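Local coordinates for protein nourseothricin acetyltransferase (PDB 5C82) that probably transfers an acetyl group to nourseothricin, the modification expected to confer resistance to this antibiotic in Streptomyces noursei, at residues Thr34-Thr39 / Ala153-Arg158; Arg80-Tyr85 / Met127-Glu132; Val97-Trp102 / Arg135-Gly140. The protein carries 1 engineered substitution. All coordinates share one frame; numbering follows the deposited sequence.

Contact 1. Residues Thr34-Thr39 / Ala153-Arg158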
ATOM      1  N   THR A  34      23.925  -2.950   8.422  1.00 21.25           N
ATOM      2  CA  THR A  34      23.405  -3.646   7.221  1.00 20.23           C
ATOM      3  C   THR A  34      22.100  -3.002   6.762  1.00 22.05           C
ATOM      4  O   THR A  34      21.484  -2.279   7.536  1.00 21.55           O
ATOM      5  CB  THR A  34      23.163  -5.172   7.445  1.00 21.49           C
ATOM      6  OG1 THR A  34      22.075  -5.354   8.333  1.00 21.35           O
ATOM      7  CG2 THR A  34      24.371  -5.929   7.969  1.00 14.37           C
ATOM      8  N   VAL A  35      21.689  -3.262   5.501  1.00 16.71           N
ATOM      9  CA  VAL A  35      20.432  -2.795   4.896  1.00 16.15           C
ATOM     10  C   VAL A  35      19.961  -3.905   3.973  1.00 20.25           C
ATOM     11  O   VAL A  35      20.768  -4.741   3.556  1.00 20.01           O
ATOM     12  CB  VAL A  35      20.498  -1.415   4.126  1.00 18.70           C
ATOM     13  CG1 VAL A  35      20.914  -0.253   5.037  1.00 17.24           C
ATOM     14  CG2 VAL A  35      21.388  -1.489   2.872  1.00 18.33           C
ATOM     15  N   PHE A  36      18.673  -3.927   3.653  1.00 16.57           N
ATOM     16  CA  PHE A  36      18.165  -4.889   2.680  1.00 16.15           C
ATOM     17  C   PHE A  36      18.094  -4.115   1.385  1.00 20.11           C
ATOM     18  O   PHE A  36      17.386  -3.098   1.303  1.00 18.92           O
ATOM     19  CB  PHE A  36      16.815  -5.484   3.087  1.00 17.42           C
ATOM     20  CG  PHE A  36      16.925  -6.577   4.133  1.00 18.27           C
ATOM     21  CD1 PHE A  36      17.008  -6.262   5.488  1.00 18.82           C
ATOM     22  CD2 PHE A  36      16.904  -7.926   3.764  1.00 19.15           C
ATOM     23  CE1 PHE A  36      17.087  -7.273   6.455  1.00 19.73           C
ATOM     24  CE2 PHE A  36      16.977  -8.935   4.729  1.00 20.71           C
ATOM     25  CZ  PHE A  36      17.055  -8.604   6.072  1.00 19.19           C
ATOM     26  N   ARG A  37      18.967  -4.495   0.444  1.00 16.20           N
ATOM     27  CA  ARG A  37      19.049  -3.891  -0.880  1.00 16.19           C
ATOM     28  C   ARG A  37      17.947  -4.527  -1.690  1.00 18.16           C
ATOM     29  O   ARG A  37      17.793  -5.760  -1.686  1.00 15.24           O
ATOM     30  CB  ARG A  37      20.426  -4.165  -1.538  1.00 19.28           C
ATOM     31  CG  ARG A  37      20.597  -3.489  -2.911  1.00 25.95           C
ATOM     32  CD  ARG A  37      21.988  -3.700  -3.464  1.00 41.75           C
ATOM     33  NE  ARG A  37      22.980  -2.874  -2.769  1.00 56.41           N
ATOM     34  CZ  ARG A  37      24.292  -3.091  -2.794  1.00 69.32           C
ATOM     35  NH1 ARG A  37      24.791  -4.120  -3.472  1.00 49.10           N
ATOM     36  NH2 ARG A  37      25.114  -2.291  -2.127  1.00 59.31           N
ATOM     37  N   VAL A  38      17.148  -3.673  -2.335  1.00 15.97           N
ATOM     38  CA  VAL A  38      16.022  -4.078  -3.161  1.00 16.68           C
ATOM     39  C   VAL A  38      16.450  -3.948  -4.629  1.00 25.53           C
ATOM     40  O   VAL A  38      16.897  -2.880  -5.053  1.00 26.55           O
ATOM     41  CB  VAL A  38      14.729  -3.268  -2.839  1.00 19.25           C
ATOM     42  CG1 VAL A  38      13.610  -3.619  -3.802  1.00 18.94           C
ATOM     43  CG2 VAL A  38      14.282  -3.477  -1.393  1.00 18.27           C
ATOM     44  N   THR A  39      16.333  -5.038  -5.381  1.00 24.05           N
ATOM     45  CA  THR A  39      16.687  -5.066  -6.798  1.00 25.47           C
ATOM     46  C   THR A  39      15.442  -5.399  -7.639  1.00 29.55           C
ATOM     47  O   THR A  39      14.814  -6.446  -7.442  1.00 25.08           O
ATOM     48  CB  THR A  39      17.849  -6.062  -7.027  1.00 35.27           C
ATOM     49  OG1 THR A  39      19.011  -5.587  -6.358  1.00 40.27           O
ATOM     50  CG2 THR A  39      18.149  -6.307  -8.503  1.00 34.16           C
ATOM     51  N   ALA A 153      14.720  -3.760  12.619  1.00 16.29           N
ATOM     52  CA  ALA A 153      13.278  -3.888  12.818  1.00 14.31           C
ATOM     53  C   ALA A 153      12.793  -5.029  11.961  1.00 17.60           C
ATOM     54  O   ALA A 153      11.966  -5.798  12.430  1.00 19.00           O
ATOM     55  CB  ALA A 153      12.558  -2.607  12.433  1.00 14.43           C
ATOM     56  N   ILE A 154      13.349  -5.170  10.731  1.00 14.49           N
ATOM     57  CA  ILE A 154      12.989  -6.238   9.792  1.00 14.61           C
ATOM     58  C   ILE A 154      13.253  -7.602  10.438  1.00 18.33           C
ATOM     59  O   ILE A 154      12.360  -8.442  10.469  1.00 17.48           O
ATOM     60  CB  ILE A 154      13.655  -6.072   8.390  1.00 16.07           C
ATOM     61  CG1 ILE A 154      13.069  -4.846   7.656  1.00 15.43           C
ATOM     62  CG2 ILE A 154      13.486  -7.347   7.541  1.00 14.88           C
ATOM     63  CD1 ILE A 154      13.975  -4.227   6.577  1.00 16.96           C
ATOM     64  N   HIS A 155      14.445  -7.777  11.006  1.00 15.61           N
ATOM     65  CA  HIS A 155      14.811  -9.011  11.701  1.00 15.65           C
ATOM     66  C   HIS A 155      13.947  -9.202  12.942  1.00 20.49           C
ATOM     67  O   HIS A 155      13.477 -10.322  13.159  1.00 19.79           O
ATOM     68  CB  HIS A 155      16.301  -9.017  12.058  1.00 16.46           C
ATOM     69  CG  HIS A 155      17.181  -9.464  10.925  1.00 19.67           C
ATOM     70  ND1 HIS A 155      17.179 -10.774  10.487  1.00 21.54           N
ATOM     71  CD2 HIS A 155      18.109  -8.772  10.227  1.00 21.22           C
ATOM     72  CE1 HIS A 155      18.084 -10.836   9.525  1.00 20.85           C
ATOM     73  NE2 HIS A 155      18.677  -9.657   9.339  1.00 21.29           N
ATOM     74  N   ALA A 156      13.651  -8.102  13.694  1.00 17.09           N
ATOM     75  CA  ALA A 156      12.784  -8.179  14.896  1.00 16.65           C
ATOM     76  C   ALA A 156      11.341  -8.621  14.549  1.00 20.78           C
ATOM     77  O   ALA A 156      10.751  -9.423  15.282  1.00 19.71           O
ATOM     78  CB  ALA A 156      12.780  -6.852  15.644  1.00 16.24           C
ATOM     79  N   TYR A 157      10.800  -8.131  13.399  1.00 17.12           N
ATOM     80  CA  TYR A 157       9.451  -8.464  12.910  1.00 15.15           C
ATOM     81  C   TYR A 157       9.385  -9.900  12.499  1.00 17.35           C
ATOM     82  O   TYR A 157       8.376 -10.558  12.751  1.00 17.60           O
ATOM     83  CB  TYR A 157       9.053  -7.570  11.712  1.00 16.26           C
ATOM     84  CG  TYR A 157       8.862  -6.121  12.095  1.00 18.06           C
ATOM     85  CD1 TYR A 157       8.360  -5.767  13.352  1.00 19.78           C
ATOM     86  CD2 TYR A 157       9.204  -5.099  11.218  1.00 17.91           C
ATOM     87  CE1 TYR A 157       8.237  -4.435  13.731  1.00 18.04           C
ATOM     88  CE2 TYR A 157       9.102  -3.760  11.593  1.00 18.28           C
ATOM     89  CZ  TYR A 157       8.600  -3.435  12.844  1.00 22.50           C
ATOM     90  OH  TYR A 157       8.439  -2.122  13.175  1.00 22.04           O
ATOM     91  N   ARG A 158      10.462 -10.386  11.841  1.00 13.47           N
ATOM     92  CA  ARG A 158      10.572 -11.770  11.392  1.00 13.20           C
ATOM     93  C   ARG A 158      10.529 -12.717  12.579  1.00 16.05           C
ATOM     94  O   ARG A 158      10.021 -13.835  12.489  1.00 14.95           O
ATOM     95  CB  ARG A 158      11.866 -11.965  10.537  1.00 12.46           C
ATOM     96  CG  ARG A 158      12.015 -13.366   9.927  1.00 15.70           C
ATOM     97  CD  ARG A 158      10.913 -13.668   8.913  1.00 20.10           C
ATOM     98  NE  ARG A 158      11.264 -14.789   8.034  1.00 27.75           N
ATOM     99  CZ  ARG A 158      10.785 -16.028   8.132  1.00 36.97           C
ATOM    100  NH1 ARG A 158       9.877 -16.331   9.057  1.00 18.53           N
ATOM    101  NH2 ARG A 158      11.182 -16.962   7.289  1.00 22.05           N
TER
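This is a strand-to-helix contact led by one aromatic side chain: F36, on an outer strand (34-40) of the small three-stranded antiparallel sheet, reaches across to I154 and H155 on helix 151-158. The backbones stay well apart, with the CA atoms of F36 and I154 separated by 8.9 Å, and the gap is spanned by side chains alone. F36 has its CG anti to the carbonyl carbon (chi1 -79°), which directs the ring at the helix. There the phenyl and the isoleucine chain run past each other in opposite directions along their lengths. CE1 of F36 lies 3.8 Å from I154 CG2, while CD1 of F36 approaches I154 CD1, also to 3.8 Å, so that both branches of the isoleucine meet the CD1-CE1 side of the phenyl group. H155 arrives differently. Its NE2 sits at the ring edge, near the ring plane, 3.8 Å from CZ of F36. The two rings meet obliquely, with centroids 5.6 Å apart and planes at 50°.

The polar end of the imidazole has a partner beyond the two segments: H155 NE2 is hydrogen-bonded to one carboxylate oxygen of E49, on strand 44-58, whose other oxygen is bonded to T34 OG1; the glutamate thus links both sides of the contact. Behind the contact, I154 also packs on V146 and L183 of the main sheet, and N148 bonds to the backbone of F36.

F36 thereby joins the small sheet to helix 151-158. That helix follows strand 141-147 and lies against the main sheet, as the helix after the fifth strand does in GNAT acetyltransferases.

Contact 2. Residues Arg80-Tyr85 / Met127-Glu132; sequences RTFVAY and MGLATE
F82 of strand 79-85 meets L129 of helix 122-137 with both its CB and the far rim of its ring, and the CA atoms of these two residues, 7.4 Å apart, are the nearest pair between the segments. At the root of the side chain, F82 CB faces the end of the leucine, with L129 CD1 at 4.2 Å. With CG anti to the carbonyl carbon (chi1 -60°), the ring then runs on past the leucine towards the helix backbone. Its two faces are covered by different neighbours: L129 CB lies above one, offset toward the rim, and R80 CG, two residues earlier on the same strand, lies 3.9 Å above the other. At the tip, CE2 of F82 comes to 3.8 Å from L129 O, and CZ of F82 is 4.0 Å from the same oxygen. The F82 side chain also touches F133, one helical turn beyond L129.

No hydrogen bond crosses between the segments. Within the helix, M127 O (of a selenomethionine) accepts from T131 N and from T131 OG1, the latter at 2.8 Å, and the two donors approach from opposite faces of the carbonyl plane.

Helix 122-137, which lies between strands 105-113 and 141-147 in the chain, packs on one face of the central sheet, as the corresponding helix does in GNAT acetyltransferases.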
ATOM      1  N   ARG A  80      -6.467   2.913  17.195  1.00 33.62           N
ATOM      2  CA  ARG A  80      -6.023   2.853  18.595  1.00 29.80           C
ATOM      3  C   ARG A  80      -4.506   2.992  18.730  1.00 27.09           C
ATOM      4  O   ARG A  80      -3.769   2.524  17.865  1.00 24.30           O
ATOM      5  CB  ARG A  80      -6.480   1.559  19.277  1.00 27.80           C
ATOM      6  CG  ARG A  80      -6.523   1.648  20.808  1.00 35.33           C
ATOM      7  CD  ARG A  80      -7.398   0.551  21.330  1.00 46.44           C
ATOM      8  NE  ARG A  80      -7.764   0.708  22.730  1.00 64.25           N
ATOM      9  CZ  ARG A  80      -8.972   0.438  23.205  1.00 76.41           C
ATOM     10  NH1 ARG A  80      -9.938   0.028  22.389  1.00 54.63           N
ATOM     11  NH2 ARG A  80      -9.231   0.590  24.497  1.00 67.08           N
ATOM     12  N   THR A  81      -4.058   3.627  19.825  1.00 20.28           N
ATOM     13  CA  THR A  81      -2.652   3.785  20.189  1.00 19.14           C
ATOM     14  C   THR A  81      -2.435   3.175  21.572  1.00 21.16           C
ATOM     15  O   THR A  81      -3.135   3.529  22.518  1.00 20.07           O
ATOM     16  CB  THR A  81      -2.200   5.271  20.163  1.00 23.93           C
ATOM     17  OG1 THR A  81      -2.394   5.810  18.861  1.00 28.79           O
ATOM     18  CG2 THR A  81      -0.728   5.462  20.585  1.00 16.19           C
ATOM     19  N   PHE A  82      -1.439   2.287  21.688  1.00 17.64           N
ATOM     20  CA  PHE A  82      -1.027   1.693  22.951  1.00 16.90           C
ATOM     21  C   PHE A  82       0.340   2.236  23.327  1.00 19.39           C
ATOM     22  O   PHE A  82       1.226   2.330  22.478  1.00 16.39           O
ATOM     23  CB  PHE A  82      -0.999   0.162  22.881  1.00 18.53           C
ATOM     24  CG  PHE A  82      -2.331  -0.448  22.547  1.00 20.30           C
ATOM     25  CD1 PHE A  82      -3.312  -0.589  23.524  1.00 23.90           C
ATOM     26  CD2 PHE A  82      -2.576  -0.964  21.281  1.00 23.05           C
ATOM     27  CE1 PHE A  82      -4.543  -1.166  23.217  1.00 26.48           C
ATOM     28  CE2 PHE A  82      -3.807  -1.541  20.970  1.00 27.28           C
ATOM     29  CZ  PHE A  82      -4.778  -1.658  21.943  1.00 26.92           C
ATOM     30  N   VAL A  83       0.502   2.621  24.599  1.00 17.90           N
ATOM     31  CA  VAL A  83       1.760   3.177  25.115  1.00 16.67           C
ATOM     32  C   VAL A  83       2.332   2.248  26.158  1.00 20.77           C
ATOM     33  O   VAL A  83       1.575   1.571  26.851  1.00 21.22           O
ATOM     34  CB  VAL A  83       1.588   4.623  25.684  1.00 18.90           C
ATOM     35  CG1 VAL A  83       1.366   5.651  24.570  1.00 17.24           C
ATOM     36  CG2 VAL A  83       0.480   4.694  26.751  1.00 18.68           C
ATOM     37  N   ALA A  84       3.646   2.258  26.303  1.00 17.39           N
ATOM     38  CA  ALA A  84       4.399   1.504  27.314  1.00 17.66           C
ATOM     39  C   ALA A  84       5.252   2.493  28.096  1.00 21.06           C
ATOM     40  O   ALA A  84       6.025   3.240  27.492  1.00 21.10           O
ATOM     41  CB  ALA A  84       5.298   0.461  26.656  1.00 18.02           C
ATOM     42  N   TYR A  85       5.071   2.546  29.418  1.00 17.73           N
ATOM     43  CA  TYR A  85       5.840   3.449  30.289  1.00 17.70           C
ATOM     44  C   TYR A  85       6.753   2.660  31.217  1.00 23.45           C
ATOM     45  O   TYR A  85       6.351   1.646  31.775  1.00 21.40           O
ATOM     46  CB  TYR A  85       4.911   4.368  31.103  1.00 17.55           C
ATOM     47  CG  TYR A  85       4.447   5.589  30.337  1.00 19.37           C
ATOM     48  CD1 TYR A  85       3.293   5.553  29.561  1.00 20.53           C
ATOM     49  CD2 TYR A  85       5.150   6.789  30.407  1.00 20.50           C
ATOM     50  CE1 TYR A  85       2.876   6.665  28.836  1.00 21.06           C
ATOM     51  CE2 TYR A  85       4.734   7.916  29.692  1.00 21.00           C
ATOM     52  CZ  TYR A  85       3.598   7.846  28.907  1.00 28.45           C
ATOM     53  OH  TYR A  85       3.185   8.949  28.203  1.00 29.03           O
HETATM   54  N   MSE A 127       3.250  -5.195  20.296  1.00 16.98           N
HETATM   55  CA  MSE A 127       2.773  -5.964  19.146  1.00 15.89           C
HETATM   56  C   MSE A 127       1.748  -7.019  19.593  1.00 19.72           C
HETATM   57  O   MSE A 127       0.811  -7.315  18.850  1.00 18.97           O
HETATM   58  CB  MSE A 127       3.941  -6.601  18.368  1.00 17.17           C
HETATM   59  CG  MSE A 127       3.525  -7.123  16.995  1.00 23.71           C
HETATM   60 SE   MSE A 127       2.939  -5.640  15.824  0.86 31.58          SE
HETATM   61  CE  MSE A 127       4.638  -5.046  15.158  1.00 27.60           C
ATOM     62  N   GLY A 128       1.923  -7.546  20.809  1.00 16.49           N
ATOM     63  CA  GLY A 128       0.976  -8.482  21.419  1.00 15.31           C
ATOM     64  C   GLY A 128      -0.334  -7.757  21.704  1.00 17.81           C
ATOM     65  O   GLY A 128      -1.412  -8.287  21.433  1.00 17.14           O
ATOM     66  N   LEU A 129      -0.249  -6.515  22.215  1.00 15.73           N
ATOM     67  CA  LEU A 129      -1.413  -5.658  22.499  1.00 16.85           C
ATOM     68  C   LEU A 129      -2.146  -5.318  21.191  1.00 19.29           C
ATOM     69  O   LEU A 129      -3.376  -5.355  21.156  1.00 17.31           O
ATOM     70  CB  LEU A 129      -0.983  -4.377  23.222  1.00 17.90           C
ATOM     71  CG  LEU A 129      -0.607  -4.511  24.722  1.00 24.33           C
ATOM     72  CD1 LEU A 129      -0.158  -3.156  25.271  1.00 24.08           C
ATOM     73  CD2 LEU A 129      -1.793  -5.018  25.577  1.00 25.76           C
ATOM     74  N   ALA A 130      -1.365  -5.075  20.097  1.00 16.17           N
ATOM     75  CA  ALA A 130      -1.874  -4.850  18.750  1.00 16.13           C
ATOM     76  C   ALA A 130      -2.617  -6.115  18.281  1.00 17.71           C
ATOM     77  O   ALA A 130      -3.702  -6.004  17.721  1.00 16.22           O
ATOM     78  CB  ALA A 130      -0.730  -4.521  17.788  1.00 16.60           C
ATOM     79  N   THR A 131      -2.072  -7.303  18.594  1.00 15.24           N
ATOM     80  CA  THR A 131      -2.643  -8.607  18.212  1.00 15.45           C
ATOM     81  C   THR A 131      -3.975  -8.848  18.916  1.00 20.69           C
ATOM     82  O   THR A 131      -4.928  -9.265  18.264  1.00 20.86           O
ATOM     83  CB  THR A 131      -1.595  -9.735  18.392  1.00 19.88           C
ATOM     84  OG1 THR A 131      -0.516  -9.430  17.510  1.00 23.64           O
ATOM     85  CG2 THR A 131      -2.125 -11.109  18.018  1.00 18.96           C
ATOM     86  N   GLU A 132      -4.062  -8.536  20.214  1.00 19.10           N
ATOM     87  CA  GLU A 132      -5.312  -8.682  20.982  1.00 18.54           C
ATOM     88  C   GLU A 132      -6.436  -7.819  20.391  1.00 21.50           C
ATOM     89  O   GLU A 132      -7.532  -8.323  20.171  1.00 22.61           O
ATOM     90  CB  GLU A 132      -5.087  -8.377  22.472  1.00 19.16           C
ATOM     91  CG  GLU A 132      -4.113  -9.331  23.163  1.00 19.31           C
ATOM     92  CD  GLU A 132      -3.690  -8.898  24.558  1.00 27.91           C
ATOM     93  OE1 GLU A 132      -4.067  -7.785  24.981  1.00 22.34           O
ATOM     94  OE2 GLU A 132      -2.934  -9.649  25.211  1.00 31.51           O
TER

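Contact 3. Residues Val97-Trp102 / Arg135-Gly140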
ATOM      1  N   VAL A  97      -2.316   1.577  15.739  1.00 18.44           N
ATOM      2  CA  VAL A  97      -3.002   0.584  14.925  1.00 18.04           C
ATOM      3  C   VAL A  97      -4.260   1.168  14.319  1.00 27.06           C
ATOM      4  O   VAL A  97      -4.879   2.075  14.892  1.00 27.61           O
ATOM      5  CB  VAL A  97      -3.248  -0.779  15.645  1.00 21.20           C
ATOM      6  CG1 VAL A  97      -1.944  -1.372  16.182  1.00 20.18           C
ATOM      7  CG2 VAL A  97      -4.313  -0.690  16.750  1.00 20.92           C
ATOM      8  N   SER A  98      -4.623   0.654  13.145  1.00 25.19           N
ATOM      9  CA  SER A  98      -5.817   1.042  12.411  1.00 25.26           C
ATOM     10  C   SER A  98      -6.419  -0.245  11.831  1.00 29.58           C
ATOM     11  O   SER A  98      -5.681  -1.090  11.330  1.00 28.90           O
ATOM     12  CB  SER A  98      -5.447   2.020  11.301  1.00 28.54           C
ATOM     13  OG  SER A  98      -6.486   2.123  10.347  1.00 41.92           O
ATOM     14  N   TYR A  99      -7.745  -0.396  11.904  1.00 26.02           N
ATOM     15  CA  TYR A  99      -8.418  -1.587  11.394  1.00 25.35           C
ATOM     16  C   TYR A  99      -9.248  -1.290  10.145  1.00 32.54           C
ATOM     17  O   TYR A  99      -9.983  -0.297  10.112  1.00 32.78           O
ATOM     18  CB  TYR A  99      -9.309  -2.213  12.471  1.00 24.34           C
ATOM     19  CG  TYR A  99      -9.978  -3.487  12.000  1.00 24.23           C
ATOM     20  CD1 TYR A  99      -9.232  -4.636  11.745  1.00 24.45           C
ATOM     21  CD2 TYR A  99     -11.355  -3.540  11.788  1.00 24.46           C
ATOM     22  CE1 TYR A  99      -9.837  -5.800  11.289  1.00 22.89           C
ATOM     23  CE2 TYR A  99     -11.972  -4.704  11.342  1.00 24.61           C
ATOM     24  CZ  TYR A  99     -11.207  -5.838  11.110  1.00 27.31           C
ATOM     25  OH  TYR A  99     -11.788  -6.988  10.646  1.00 25.10           O
ATOM     26  N   SER A 100      -9.167  -2.181   9.147  1.00 28.88           N
ATOM     27  CA  SER A 100      -9.949  -2.090   7.913  1.00 28.31           C
ATOM     28  C   SER A 100     -10.722  -3.400   7.752  1.00 31.21           C
ATOM     29  O   SER A 100     -10.117  -4.474   7.601  1.00 32.10           O
ATOM     30  CB  SER A 100      -9.032  -1.824   6.719  1.00 33.34           C
ATOM     31  OG  SER A 100      -9.675  -2.113   5.488  1.00 45.89           O
ATOM     32  N   GLY A 101     -12.041  -3.304   7.848  1.00 26.56           N
ATOM     33  CA  GLY A 101     -12.961  -4.436   7.749  1.00 26.30           C
ATOM     34  C   GLY A 101     -13.078  -5.093   6.380  1.00 30.77           C
ATOM     35  O   GLY A 101     -13.345  -6.296   6.311  1.00 31.49           O
ATOM     36  N   TRP A 102     -12.904  -4.332   5.272  1.00 26.76           N
ATOM     37  CA  TRP A 102     -12.990  -4.897   3.915  1.00 28.05           C
ATOM     38  C   TRP A 102     -12.058  -6.133   3.719  1.00 27.35           C
ATOM     39  O   TRP A 102     -12.470  -7.150   3.159  1.00 23.80           O
ATOM     40  CB  TRP A 102     -12.766  -3.808   2.836  1.00 28.70           C
ATOM     41  CG  TRP A 102     -12.159  -4.347   1.575  1.00 31.03           C
ATOM     42  CD1 TRP A 102     -12.758  -5.169   0.660  1.00 34.32           C
ATOM     43  CD2 TRP A 102     -10.794  -4.224   1.173  1.00 30.80           C
ATOM     44  NE1 TRP A 102     -11.847  -5.558  -0.291  1.00 34.08           N
ATOM     45  CE2 TRP A 102     -10.633  -4.989  -0.006  1.00 34.83           C
ATOM     46  CE3 TRP A 102      -9.705  -3.477   1.650  1.00 31.78           C
ATOM     47  CZ2 TRP A 102      -9.427  -5.049  -0.701  1.00 33.64           C
ATOM     48  CZ3 TRP A 102      -8.508  -3.542   0.959  1.00 33.34           C
ATOM     49  CH2 TRP A 102      -8.377  -4.325  -0.199  1.00 33.93           C
ATOM     50  N   ARG A 135      -7.732  -9.355  17.159  1.00 23.93           N
ATOM     51  CA  ARG A 135      -8.624 -10.459  17.504  1.00 25.85           C
ATOM     52  C   ARG A 135     -10.004  -9.926  17.853  1.00 31.11           C
ATOM     53  O   ARG A 135     -10.972 -10.389  17.267  1.00 32.55           O
ATOM     54  CB  ARG A 135      -8.049 -11.310  18.661  1.00 28.05           C
ATOM     55  CG  ARG A 135      -6.832 -12.155  18.265  1.00 43.21           C
ATOM     56  CD  ARG A 135      -6.451 -13.182  19.326  1.00 61.79           C
ATOM     57  NE  ARG A 135      -7.386 -14.314  19.359  1.00 77.06           N
ATOM     58  CZ  ARG A 135      -7.271 -15.369  20.163  1.00 98.48           C
ATOM     59  NH1 ARG A 135      -6.258 -15.456  21.018  1.00 89.13           N
ATOM     60  NH2 ARG A 135      -8.168 -16.344  20.119  1.00 89.00           N
ATOM     61  N   GLU A 136     -10.086  -8.895  18.725  1.00 28.49           N
ATOM     62  CA  GLU A 136     -11.345  -8.245  19.138  1.00 28.64           C
ATOM     63  C   GLU A 136     -12.155  -7.764  17.911  1.00 32.23           C
ATOM     64  O   GLU A 136     -13.365  -7.964  17.855  1.00 30.82           O
ATOM     65  CB  GLU A 136     -11.073  -7.064  20.089  1.00 30.03           C
ATOM     66  CG  GLU A 136     -10.564  -7.449  21.464  1.00 46.17           C
ATOM     67  CD  GLU A 136     -10.075  -6.301  22.337  1.00 71.55           C
ATOM     68  OE1 GLU A 136     -10.539  -5.152  22.145  1.00 63.56           O
ATOM     69  OE2 GLU A 136      -9.232  -6.560  23.230  1.00 61.28           O
ATOM     70  N   ARG A 137     -11.463  -7.189  16.913  1.00 30.29           N
ATOM     71  CA  ARG A 137     -12.056  -6.710  15.659  1.00 29.54           C
ATOM     72  C   ARG A 137     -12.376  -7.833  14.664  1.00 33.49           C
ATOM     73  O   ARG A 137     -13.074  -7.582  13.682  1.00 34.65           O
ATOM     74  CB  ARG A 137     -11.149  -5.659  14.999  1.00 28.73           C
ATOM     75  CG  ARG A 137     -10.975  -4.363  15.795  1.00 35.15           C
ATOM     76  CD  ARG A 137     -12.175  -3.444  15.669  1.00 51.62           C
ATOM     77  NE  ARG A 137     -12.128  -2.323  16.609  1.00 66.84           N
ATOM     78  CZ  ARG A 137     -12.607  -2.355  17.849  1.00 84.97           C
ATOM     79  NH1 ARG A 137     -13.150  -3.467  18.330  1.00 75.55           N
ATOM     80  NH2 ARG A 137     -12.535  -1.279  18.622  1.00 73.45           N
ATOM     81  N   GLY A 138     -11.886  -9.047  14.925  1.00 28.86           N
ATOM     82  CA  GLY A 138     -12.069 -10.191  14.042  1.00 28.13           C
ATOM     83  C   GLY A 138     -11.169 -10.127  12.815  1.00 32.10           C
ATOM     84  O   GLY A 138     -11.546 -10.612  11.743  1.00 31.99           O
ATOM     85  N   ALA A 139      -9.949  -9.544  12.966  1.00 26.39           N
ATOM     86  CA  ALA A 139      -8.971  -9.430  11.881  1.00 24.42           C
ATOM     87  C   ALA A 139      -8.481 -10.803  11.418  1.00 26.00           C
ATOM     88  O   ALA A 139      -8.404 -11.733  12.218  1.00 27.69           O
ATOM     89  CB  ALA A 139      -7.791  -8.579  12.330  1.00 24.84           C
ATOM     90  N   GLY A 140      -8.185 -10.932  10.129  1.00 19.39           N
ATOM     91  CA  GLY A 140      -7.635 -12.159   9.578  1.00 17.55           C
ATOM     92  C   GLY A 140      -6.112 -12.092   9.580  1.00 21.35           C
ATOM     93  O   GLY A 140      -5.438 -13.135   9.567  1.00 21.36           O
TER
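A Schellman motif ends helix 122-137, and the side chain of R137, just before the capping glycine, sets its CB over the face of the Y99 ring on strand 91-100. The capping turn is marked by the positive phi of G138, which suits glycine, and includes the bond from G138 N to R135 O at 2.8 Å. Y99 is the centre of the contact. Its CG is anti to the backbone N (chi1 -177°), and the phenol extends to the helix end. R137 CB stands 3.6 Å from the ring centroid and only 2° off the ring normal, a well-centred CH-pi contact. The chain of R137 then bends at chi2 and follows one side of the ring, CD lying 4.0 Å from CD2 of Y99, before its end leads away. This is not a guanidinium stack, as the planes of the two groups are 73° apart. The guanidinium instead bonds through NH2 to the backbone oxygen of P77, with a long, weak ion pair from NE to D78.

The turn beyond the helix closes on the other parts of the phenol. A139 CB meets CE1 of Y99 at 3.6 Å, approaching obliquely. At the tip, the hydroxyl OH of Y99 lies 3.4 Å from R137 O and 3.8 Å from G138 O.

On the loop that leaves strand 91-100, W102 packs on L171 of the second subunit. Y99 also touches L106 on the adjacent antiparallel strand 105-113, and A139 rests on A134 of helix 122-137. G140, just before strand 141-147, is hydrogen-bonded through its backbone to R104 and C189.

Overall arrangement
From the N terminus, the chain first passes 34-39 in the small sheet, then 80-85 and 97-102 on neighbouring strands of the main sheet. Helix 122-137 and the turn that follows it supply the later partners of two contacts: 127-132 closes contact 2 and 135-140 closes contact 3, so their loops cross. Residues 153-158 come last and close contact 1, within whose loop both others are nested. Contacts 2 and 3 have centres about 14 Å apart and join directly, A130 packing on V97. Contact 1 lies about 23 Å from contact 2, centre to centre, yet Y157 touches M127. Contact 1 ties the small sheet to helix 151-158; contacts 2 and 3 tie helix 122-137 and its end to the main sheet.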